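Local coordinates for protein polymerase X (Deinococcus radiodurans, PDB 2W9M) that probably catalyses template-directed DNA synthesis from deoxyribonucleoside triphosphates in DNA repair and carries a zinc-binding polymerase and histidinol phosphatase domain, at residues Glu156-Gln159 / Arg160-Leu163; Arg378-Glu381 / Gln382-Ile386; Gly537-Pro540 / Ala541-Val544. All coordinates share one frame; numbering follows the deposited sequence.

Contact 1: Glu156-Gln159 / Arg160-Leu163; sequences EARQ and RQSL
Arg158 and Gln161 meet with their side chains crossing at about a right angle, while their flat ends, guanidinium and amide, are turned only 25° from parallel. The joining bond is a single one: Arg158 NE donates to Gln161 OE1 over 3.3 Å, with an N-H...O angle of 149°. Neither end is ideally placed. The donor stands well above the carbonyl plane of the amide, and OE1 itself sits at the guanidinium edge but tilted somewhat from its plane, so the bond is probably modest in strength. Gln161 reaches back because its chain folds at chi2 (-59°), and the other end of its amide is held from the preceding helix, NE2 bonding to Phe155 O. That second bond fixes which way the amide faces. Arg158 bends at chi2 and chi3, which brings its NH2 alongside Ser162; OG of Ser162 lies in the guanidinium plane at 3.7 Å from Arg158 NH2, a proximity and not a bond. Nearer the backbone, Arg158 CB rests 3.4 Å from Arg160 O. Ser162 OG is engaged elsewhere, capping Ala165 N. The chain thus leaves helix 141-157 at Arg158, the first residue with non-helical angles, pairs Gln161 with Val195 of strand 194-203, and starts helix 163-176 from a serine N-cap. Such a short helix-strand-helix passage, with a side-chain bridge across the bend, lies within the family X polymerase region and carries the chain from the helix-hairpin-helix side into the mixed sheet and on into the next helix.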
ATOM      1  N   GLU A 156     -18.413   3.232  -3.983  1.00 42.23           N
ATOM      2  CA  GLU A 156     -19.198   3.346  -5.209  1.00 40.95           C
ATOM      3  C   GLU A 156     -18.774   4.546  -6.053  1.00 38.56           C
ATOM      4  O   GLU A 156     -18.984   4.566  -7.263  1.00 53.66           O
ATOM      5  CB  GLU A 156     -20.695   3.391  -4.890  1.00 38.38           C
ATOM      6  CG  GLU A 156     -21.187   2.120  -4.217  1.00 43.74           C
ATOM      7  CD  GLU A 156     -22.693   2.057  -4.083  1.00 60.12           C
ATOM      8  OE1 GLU A 156     -23.312   3.109  -3.819  1.00 63.15           O
ATOM      9  OE2 GLU A 156     -23.253   0.949  -4.236  1.00 68.65           O
ATOM     10  N   ALA A 157     -18.164   5.533  -5.408  1.00 40.83           N
ATOM     11  CA  ALA A 157     -17.644   6.705  -6.102  1.00 44.46           C
ATOM     12  C   ALA A 157     -16.504   6.319  -7.039  1.00 51.53           C
ATOM     13  O   ALA A 157     -16.517   6.651  -8.225  1.00 66.72           O
ATOM     14  CB  ALA A 157     -17.176   7.749  -5.097  1.00 37.95           C
ATOM     15  N   ARG A 158     -15.516   5.620  -6.488  1.00 47.87           N
ATOM     16  CA  ARG A 158     -14.369   5.128  -7.246  1.00 45.20           C
ATOM     17  C   ARG A 158     -14.784   4.395  -8.525  1.00 50.16           C
ATOM     18  O   ARG A 158     -15.787   3.678  -8.546  1.00 47.18           O
ATOM     19  CB  ARG A 158     -13.530   4.200  -6.361  1.00 36.66           C
ATOM     20  CG  ARG A 158     -12.669   4.928  -5.346  1.00 39.28           C
ATOM     21  CD  ARG A 158     -12.841   4.358  -3.944  1.00 46.79           C
ATOM     22  NE  ARG A 158     -12.219   3.050  -3.762  1.00 49.75           N
ATOM     23  CZ  ARG A 158     -11.208   2.811  -2.933  1.00 55.63           C
ATOM     24  NH1 ARG A 158     -10.697   3.796  -2.201  1.00 29.60           N
ATOM     25  NH2 ARG A 158     -10.711   1.583  -2.829  1.00 49.95           N
ATOM     26  N   GLN A 159     -14.016   4.584  -9.593  1.00 52.76           N
ATOM     27  CA  GLN A 159     -14.252   3.849 -10.831  1.00 59.16           C
ATOM     28  C   GLN A 159     -13.592   2.485 -10.739  1.00 56.89           C
ATOM     29  O   GLN A 159     -14.071   1.506 -11.305  1.00 53.70           O
ATOM     30  CB  GLN A 159     -13.697   4.604 -12.038  1.00 65.26           C
ATOM     31  CG  GLN A 159     -14.706   5.490 -12.751  1.00 80.89           C
ATOM     32  CD  GLN A 159     -14.285   5.810 -14.174  1.00 82.65           C
ATOM     33  OE1 GLN A 159     -13.690   4.976 -14.861  1.00 62.14           O
ATOM     34  NE2 GLN A 159     -14.597   7.022 -14.626  1.00 78.61           N
ATOM     35  N   ARG A 160     -12.480   2.437 -10.018  1.00 42.56           N
ATOM     36  CA  ARG A 160     -11.765   1.194  -9.788  1.00 34.19           C
ATOM     37  C   ARG A 160     -11.449   1.037  -8.300  1.00 40.29           C
ATOM     38  O   ARG A 160     -11.274   2.027  -7.587  1.00 51.17           O
ATOM     39  CB  ARG A 160     -10.494   1.149 -10.636  1.00 33.28           C
ATOM     40  CG  ARG A 160     -10.725   0.699 -12.074  1.00 30.19           C
ATOM     41  CD  ARG A 160      -9.410   0.511 -12.838  1.00 28.56           C
ATOM     42  NE  ARG A 160      -9.518  -0.523 -13.870  1.00 42.19           N
ATOM     43  CZ  ARG A 160      -8.940  -1.720 -13.798  1.00 38.41           C
ATOM     44  NH1 ARG A 160      -8.197  -2.038 -12.751  1.00 41.89           N
ATOM     45  NH2 ARG A 160      -9.097  -2.598 -14.780  1.00 56.79           N
ATOM     46  N   GLN A 161     -11.400  -0.205  -7.832  1.00 35.13           N
ATOM     47  CA  GLN A 161     -11.170  -0.493  -6.421  1.00 26.68           C
ATOM     48  C   GLN A 161      -9.704  -0.812  -6.150  1.00 31.44           C
ATOM     49  O   GLN A 161      -8.967  -1.187  -7.058  1.00 32.93           O
ATOM     50  CB  GLN A 161     -12.039  -1.671  -5.977  1.00 23.61           C
ATOM     51  CG  GLN A 161     -13.528  -1.448  -6.177  1.00 27.74           C
ATOM     52  CD  GLN A 161     -14.026  -0.234  -5.429  1.00 26.57           C
ATOM     53  OE1 GLN A 161     -13.501   0.111  -4.370  1.00 45.85           O
ATOM     54  NE2 GLN A 161     -15.041   0.422  -5.973  1.00 29.22           N
ATOM     55  N   SER A 162      -9.281  -0.660  -4.899  1.00 30.45           N
ATOM     56  CA  SER A 162      -7.925  -1.027  -4.514  1.00 25.67           C
ATOM     57  C   SER A 162      -7.811  -2.542  -4.504  1.00 24.37           C
ATOM     58  O   SER A 162      -8.809  -3.240  -4.333  1.00 24.71           O
ATOM     59  CB  SER A 162      -7.566  -0.460  -3.133  1.00 29.15           C
ATOM     60  OG  SER A 162      -8.259  -1.127  -2.090  1.00 26.25           O
ATOM     61  N   LEU A 163      -6.597  -3.049  -4.694  1.00 29.95           N
ATOM     62  CA  LEU A 163      -6.366  -4.487  -4.660  1.00 22.58           C
ATOM     63  C   LEU A 163      -6.836  -5.078  -3.336  1.00 36.85           C
ATOM     64  O   LEU A 163      -7.298  -6.216  -3.287  1.00 33.67           O
ATOM     65  CB  LEU A 163      -4.886  -4.800  -4.865  1.00 25.07           C
ATOM     66  CG  LEU A 163      -4.491  -6.277  -4.791  1.00 34.61           C
ATOM     67  CD1 LEU A 163      -5.291  -7.102  -5.796  1.00 32.40           C
ATOM     68  CD2 LEU A 163      -2.994  -6.444  -5.021  1.00 29.03           C
TER

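Contact 2: Arg378-Glu381 / Gln382-Ile386; sequences RLRE and QLKEI
The guanidinium of Arg380 has Lys384 NZ beside it, lying obliquely to the plane, neither over a face nor at an edge. The two chains run side by side and point the same way, with Arg380 NH1 only 2.8 Å from Lys384 NZ. Both are donors and both normally cationic, so this approach would be unfavourable; the exact placing of these exposed ends is doubtful. The Arg380 side chain also touches Glu419. Lys384 N bonds soundly to Arg380 O at 3.1 Å. Lys384 curls back through bends at chi2 (34°) and chi4 (-66°), which puts Lys384 NZ 3.1 Å from Arg380 O on the opposite face of the carbonyl plane, but this second bond, and with it the double grip on the oxygen, is as doubtful as the position of NZ. On the buried side the amide of Gln382 presents OE1 to Leu379 CD1 at 3.7 Å. Gln382 has its CG anti to the backbone N (chi1 -179°), and the extended chain carries NE2 to a weak bond with Asp363. Leu379 CG and Leu383 CD1 are in apolar contact at 4.3 Å. Helix 376-391 follows strand 358-364 and precedes strand 396-403 in a beta-alpha-beta unit: Leu383 and Ile386 pack on Ala398, Gln382 and Ile386 meet Thr361, and helix 344-353 touches them through Ile344, while Arg378 and Glu385 bond to Trp337.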
ATOM      1  N   ARG A 378      13.854  13.328  20.829  1.00 25.19           N
ATOM      2  CA  ARG A 378      12.857  12.264  20.919  1.00 34.58           C
ATOM      3  C   ARG A 378      13.357  10.965  20.288  1.00 34.72           C
ATOM      4  O   ARG A 378      13.007   9.871  20.734  1.00 31.32           O
ATOM      5  CB  ARG A 378      11.542  12.687  20.270  1.00 32.71           C
ATOM      6  CG  ARG A 378      10.708  13.631  21.106  1.00 21.58           C
ATOM      7  CD  ARG A 378       9.367  13.866  20.443  1.00 31.80           C
ATOM      8  NE  ARG A 378       8.540  12.664  20.470  1.00 52.53           N
ATOM      9  CZ  ARG A 378       7.790  12.247  19.455  1.00 46.91           C
ATOM     10  NH1 ARG A 378       7.772  12.923  18.312  1.00 33.11           N
ATOM     11  NH2 ARG A 378       7.068  11.143  19.581  1.00 37.04           N
ATOM     12  N   LEU A 379      14.168  11.086  19.242  1.00 30.96           N
ATOM     13  CA  LEU A 379      14.775   9.914  18.627  1.00 32.57           C
ATOM     14  C   LEU A 379      15.701   9.212  19.615  1.00 34.81           C
ATOM     15  O   LEU A 379      15.742   7.985  19.674  1.00 33.41           O
ATOM     16  CB  LEU A 379      15.555  10.297  17.370  1.00 30.44           C
ATOM     17  CG  LEU A 379      16.289   9.129  16.707  1.00 27.36           C
ATOM     18  CD1 LEU A 379      15.290   8.123  16.150  1.00 30.25           C
ATOM     19  CD2 LEU A 379      17.218   9.624  15.613  1.00 28.19           C
ATOM     20  N   ARG A 380      16.448   9.994  20.391  1.00 26.63           N
ATOM     21  CA  ARG A 380      17.359   9.417  21.372  1.00 32.99           C
ATOM     22  C   ARG A 380      16.569   8.668  22.437  1.00 33.83           C
ATOM     23  O   ARG A 380      16.987   7.607  22.901  1.00 32.19           O
ATOM     24  CB  ARG A 380      18.258  10.486  21.997  1.00 40.66           C
ATOM     25  CG  ARG A 380      19.029  11.324  20.977  1.00 45.95           C
ATOM     26  CD  ARG A 380      20.492  11.515  21.372  1.00 53.22           C
ATOM     27  NE  ARG A 380      20.657  12.033  22.731  1.00 66.93           N
ATOM     28  CZ  ARG A 380      20.848  11.273  23.808  1.00 67.69           C
ATOM     29  NH1 ARG A 380      20.889   9.954  23.688  1.00 71.18           N
ATOM     30  NH2 ARG A 380      20.995  11.830  25.004  1.00 46.27           N
ATOM     31  N   GLU A 381      15.411   9.215  22.802  1.00 28.83           N
ATOM     32  CA  GLU A 381      14.511   8.550  23.739  1.00 34.42           C
ATOM     33  C   GLU A 381      13.932   7.252  23.171  1.00 35.43           C
ATOM     34  O   GLU A 381      13.784   6.264  23.895  1.00 41.90           O
ATOM     35  CB  GLU A 381      13.387   9.491  24.180  1.00 34.14           C
ATOM     36  CG  GLU A 381      13.869  10.654  25.031  1.00 53.89           C
ATOM     37  CD  GLU A 381      12.732  11.461  25.637  1.00 79.21           C
ATOM     38  OE1 GLU A 381      12.758  11.686  26.867  1.00 85.16           O
ATOM     39  OE2 GLU A 381      11.814  11.869  24.890  1.00 64.61           O
ATOM     40  N   GLN A 382      13.608   7.249  21.882  1.00 31.54           N
ATOM     41  CA  GLN A 382      13.121   6.029  21.244  1.00 33.49           C
ATOM     42  C   GLN A 382      14.194   4.942  21.276  1.00 31.83           C
ATOM     43  O   GLN A 382      13.905   3.779  21.559  1.00 32.02           O
ATOM     44  CB  GLN A 382      12.682   6.289  19.799  1.00 40.21           C
ATOM     45  CG  GLN A 382      12.150   5.049  19.078  1.00 30.43           C
ATOM     46  CD  GLN A 382      11.890   5.291  17.600  1.00 36.03           C
ATOM     47  OE1 GLN A 382      12.821   5.463  16.808  1.00 31.00           O
ATOM     48  NE2 GLN A 382      10.621   5.299  17.223  1.00 35.94           N
ATOM     49  N   LEU A 383      15.433   5.334  20.990  1.00 28.07           N
ATOM     50  CA  LEU A 383      16.547   4.392  20.966  1.00 30.11           C
ATOM     51  C   LEU A 383      16.772   3.750  22.336  1.00 40.52           C
ATOM     52  O   LEU A 383      17.086   2.562  22.423  1.00 43.91           O
ATOM     53  CB  LEU A 383      17.824   5.067  20.445  1.00 29.21           C
ATOM     54  CG  LEU A 383      17.828   5.392  18.940  1.00 38.81           C
ATOM     55  CD1 LEU A 383      18.958   6.339  18.574  1.00 27.73           C
ATOM     56  CD2 LEU A 383      17.906   4.123  18.099  1.00 23.00           C
ATOM     57  N   LYS A 384      16.598   4.529  23.402  1.00 33.93           N
ATOM     58  CA  LYS A 384      16.677   3.980  24.754  1.00 39.23           C
ATOM     59  C   LYS A 384      15.609   2.909  24.962  1.00 44.74           C
ATOM     60  O   LYS A 384      15.892   1.832  25.487  1.00 39.35           O
ATOM     61  CB  LYS A 384      16.530   5.083  25.807  1.00 44.85           C
ATOM     62  CG  LYS A 384      17.825   5.814  26.133  1.00 68.95           C
ATOM     63  CD  LYS A 384      18.724   5.926  24.903  1.00 83.41           C
ATOM     64  CE  LYS A 384      19.717   7.072  25.034  1.00 87.36           C
ATOM     65  NZ  LYS A 384      19.032   8.398  25.060  1.00 78.82           N
ATOM     66  N   GLU A 385      14.381   3.209  24.548  1.00 36.26           N
ATOM     67  CA  GLU A 385      13.290   2.244  24.654  1.00 35.95           C
ATOM     68  C   GLU A 385      13.567   0.973  23.858  1.00 35.54           C
ATOM     69  O   GLU A 385      13.293  -0.129  24.328  1.00 34.72           O
ATOM     70  CB  GLU A 385      11.968   2.858  24.197  1.00 38.51           C
ATOM     71  CG  GLU A 385      10.883   1.830  23.894  1.00 37.83           C
ATOM     72  CD  GLU A 385       9.524   2.467  23.658  1.00 56.48           C
ATOM     73  OE1 GLU A 385       8.917   2.208  22.595  1.00 59.12           O
ATOM     74  OE2 GLU A 385       9.067   3.235  24.533  1.00 65.32           O
ATOM     75  N   ILE A 386      14.112   1.127  22.654  1.00 38.63           N
ATOM     76  CA  ILE A 386      14.431  -0.028  21.821  1.00 40.27           C
ATOM     77  C   ILE A 386      15.488  -0.918  22.477  1.00 35.75           C
ATOM     78  O   ILE A 386      15.390  -2.146  22.425  1.00 38.30           O
ATOM     79  CB  ILE A 386      14.885   0.383  20.406  1.00 29.05           C
ATOM     80  CG1 ILE A 386      13.706   0.974  19.626  1.00 28.77           C
ATOM     81  CG2 ILE A 386      15.465  -0.819  19.672  1.00 21.72           C
ATOM     82  CD1 ILE A 386      14.087   1.565  18.279  1.00 20.39           C
TER

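Contact 3: Gly537-Pro540 / Ala541-Val544; sequences GLTP and AHVV
Leu538 lies over one face of the His542 imidazole, its CD2 4.2 Å from the ring centroid and 26° off the ring normal, a CH-pi contact made with the two side chains nearly perpendicular. Thr539 holds the ring at ND1. His542 ND1 accepts from Thr539 N at 3.2 Å, almost straight at 174°, and is also hydrogen-bonded to Thr539 OG1 at 3.1 Å; Thr539 CB lies in the ring plane, at its edge. Putting OG1 between backbone N and carbonyl carbon (chi1 62°) also lets it accept a weak bond from Ala541 N. A leucine in place of His542 would probably leave Thr539 N without its acceptor and let the threonine hydroxyl turn. The backbone makes two overlapping type I turns: His542 N bonds Thr539 O at 2.9 Å, and Val543 N bonds Pro540 O at 3.2 Å. Behind them Gly537, with positive phi, closes helix 526-535 in a Schellman motif. The loop leads toward helix 549-561 along strand 511-514, where Leu538 packs on Phe511 and Val543 on Ile513, while His542 and Val544 pair with the Phe511 backbone.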
ATOM      1  N   GLY A 537       9.307 -10.913 -11.079  1.00 29.18           N
ATOM      2  CA  GLY A 537      10.177 -12.073 -11.163  1.00 34.20           C
ATOM      3  C   GLY A 537      11.246 -12.122 -10.084  1.00 32.49           C
ATOM      4  O   GLY A 537      12.323 -12.684 -10.288  1.00 29.35           O
ATOM      5  N   LEU A 538      10.949 -11.548  -8.924  1.00 22.19           N
ATOM      6  CA  LEU A 538      11.934 -11.481  -7.852  1.00 28.34           C
ATOM      7  C   LEU A 538      11.955 -12.754  -7.013  1.00 29.22           C
ATOM      8  O   LEU A 538      10.909 -13.331  -6.708  1.00 31.22           O
ATOM      9  CB  LEU A 538      11.684 -10.264  -6.955  1.00 20.13           C
ATOM     10  CG  LEU A 538      11.744  -8.899  -7.642  1.00 23.90           C
ATOM     11  CD1 LEU A 538      11.714  -7.792  -6.603  1.00 18.47           C
ATOM     12  CD2 LEU A 538      12.984  -8.788  -8.520  1.00 18.36           C
ATOM     13  N   THR A 539      13.160 -13.183  -6.652  1.00 20.85           N
ATOM     14  CA  THR A 539      13.357 -14.318  -5.755  1.00 29.87           C
ATOM     15  C   THR A 539      13.787 -13.806  -4.379  1.00 32.67           C
ATOM     16  O   THR A 539      14.095 -12.623  -4.221  1.00 28.23           O
ATOM     17  CB  THR A 539      14.449 -15.261  -6.293  1.00 36.18           C
ATOM     18  OG1 THR A 539      15.695 -14.556  -6.373  1.00 30.74           O
ATOM     19  CG2 THR A 539      14.078 -15.785  -7.675  1.00 34.02           C
ATOM     20  N   PRO A 540      13.812 -14.692  -3.373  1.00 32.81           N
ATOM     21  CA  PRO A 540      14.282 -14.248  -2.057  1.00 27.85           C
ATOM     22  C   PRO A 540      15.664 -13.607  -2.134  1.00 30.06           C
ATOM     23  O   PRO A 540      15.996 -12.780  -1.286  1.00 34.04           O
ATOM     24  CB  PRO A 540      14.349 -15.547  -1.255  1.00 24.46           C
ATOM     25  CG  PRO A 540      13.338 -16.428  -1.890  1.00 22.46           C
ATOM     26  CD  PRO A 540      13.334 -16.085  -3.351  1.00 27.52           C
ATOM     27  N   ALA A 541      16.453 -13.976  -3.141  1.00 32.05           N
ATOM     28  CA  ALA A 541      17.810 -13.449  -3.276  1.00 32.08           C
ATOM     29  C   ALA A 541      17.845 -12.000  -3.771  1.00 32.03           C
ATOM     30  O   ALA A 541      18.854 -11.314  -3.618  1.00 30.59           O
ATOM     31  CB  ALA A 541      18.652 -14.348  -4.178  1.00 19.09           C
ATOM     32  N   HIS A 542      16.745 -11.543  -4.365  1.00 30.25           N
ATOM     33  CA  HIS A 542      16.636 -10.158  -4.820  1.00 26.01           C
ATOM     34  C   HIS A 542      16.163  -9.241  -3.696  1.00 24.21           C
ATOM     35  O   HIS A 542      16.233  -8.018  -3.816  1.00 25.88           O
ATOM     36  CB  HIS A 542      15.645 -10.042  -5.985  1.00 28.03           C
ATOM     37  CG  HIS A 542      16.160 -10.571  -7.289  1.00 43.48           C
ATOM     38  ND1 HIS A 542      15.864 -11.837  -7.747  1.00 35.94           N
ATOM     39  CD2 HIS A 542      16.927  -9.994  -8.244  1.00 42.24           C
ATOM     40  CE1 HIS A 542      16.439 -12.023  -8.922  1.00 34.23           C
ATOM     41  NE2 HIS A 542      17.087 -10.919  -9.247  1.00 51.01           N
ATOM     42  N   VAL A 543      15.673  -9.837  -2.612  1.00 18.73           N
ATOM     43  CA  VAL A 543      15.018  -9.089  -1.545  1.00 22.28           C
ATOM     44  C   VAL A 543      15.773  -9.182  -0.216  1.00 27.45           C
ATOM     45  O   VAL A 543      15.878 -10.264   0.363  1.00 27.53           O
ATOM     46  CB  VAL A 543      13.579  -9.605  -1.335  1.00 23.61           C
ATOM     47  CG1 VAL A 543      12.903  -8.876  -0.181  1.00 27.55           C
ATOM     48  CG2 VAL A 543      12.775  -9.462  -2.609  1.00 17.83           C
ATOM     49  N   VAL A 544      16.272  -8.049   0.277  1.00 24.59           N
ATOM     50  CA  VAL A 544      17.017  -8.021   1.541  1.00 30.70           C
ATOM     51  C   VAL A 544      16.216  -8.517   2.746  1.00 30.08           C
ATOM     52  O   VAL A 544      16.797  -9.015   3.703  1.00 40.70           O
ATOM     53  CB  VAL A 544      17.549  -6.616   1.873  1.00 31.44           C
ATOM     54  CG1 VAL A 544      18.544  -6.161   0.826  1.00 37.12           C
ATOM     55  CG2 VAL A 544      16.396  -5.634   1.989  1.00 28.86           C
TER

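In the fold
All three contacts are local, and they lie far apart: the centres of contacts 1 and 2 are about 40 Å apart, and that of contact 3 is about 31 Å from contact 1 and 32 Å from contact 2. None touches another. Contact 1 belongs to the polymerase region. Contact 2 lies on a helix packed on strands 358-364 and 396-403, and contact 3 on the loop beside outermost strand 511-514, of the parallel sheet whose strands and following loops supply the zinc ligands. The side chain of Gln382 is about 8 Å from that of His334 and about 12 Å from a bound zinc ion; that of Val543 is about 12 Å from that of His332, another zinc ligand.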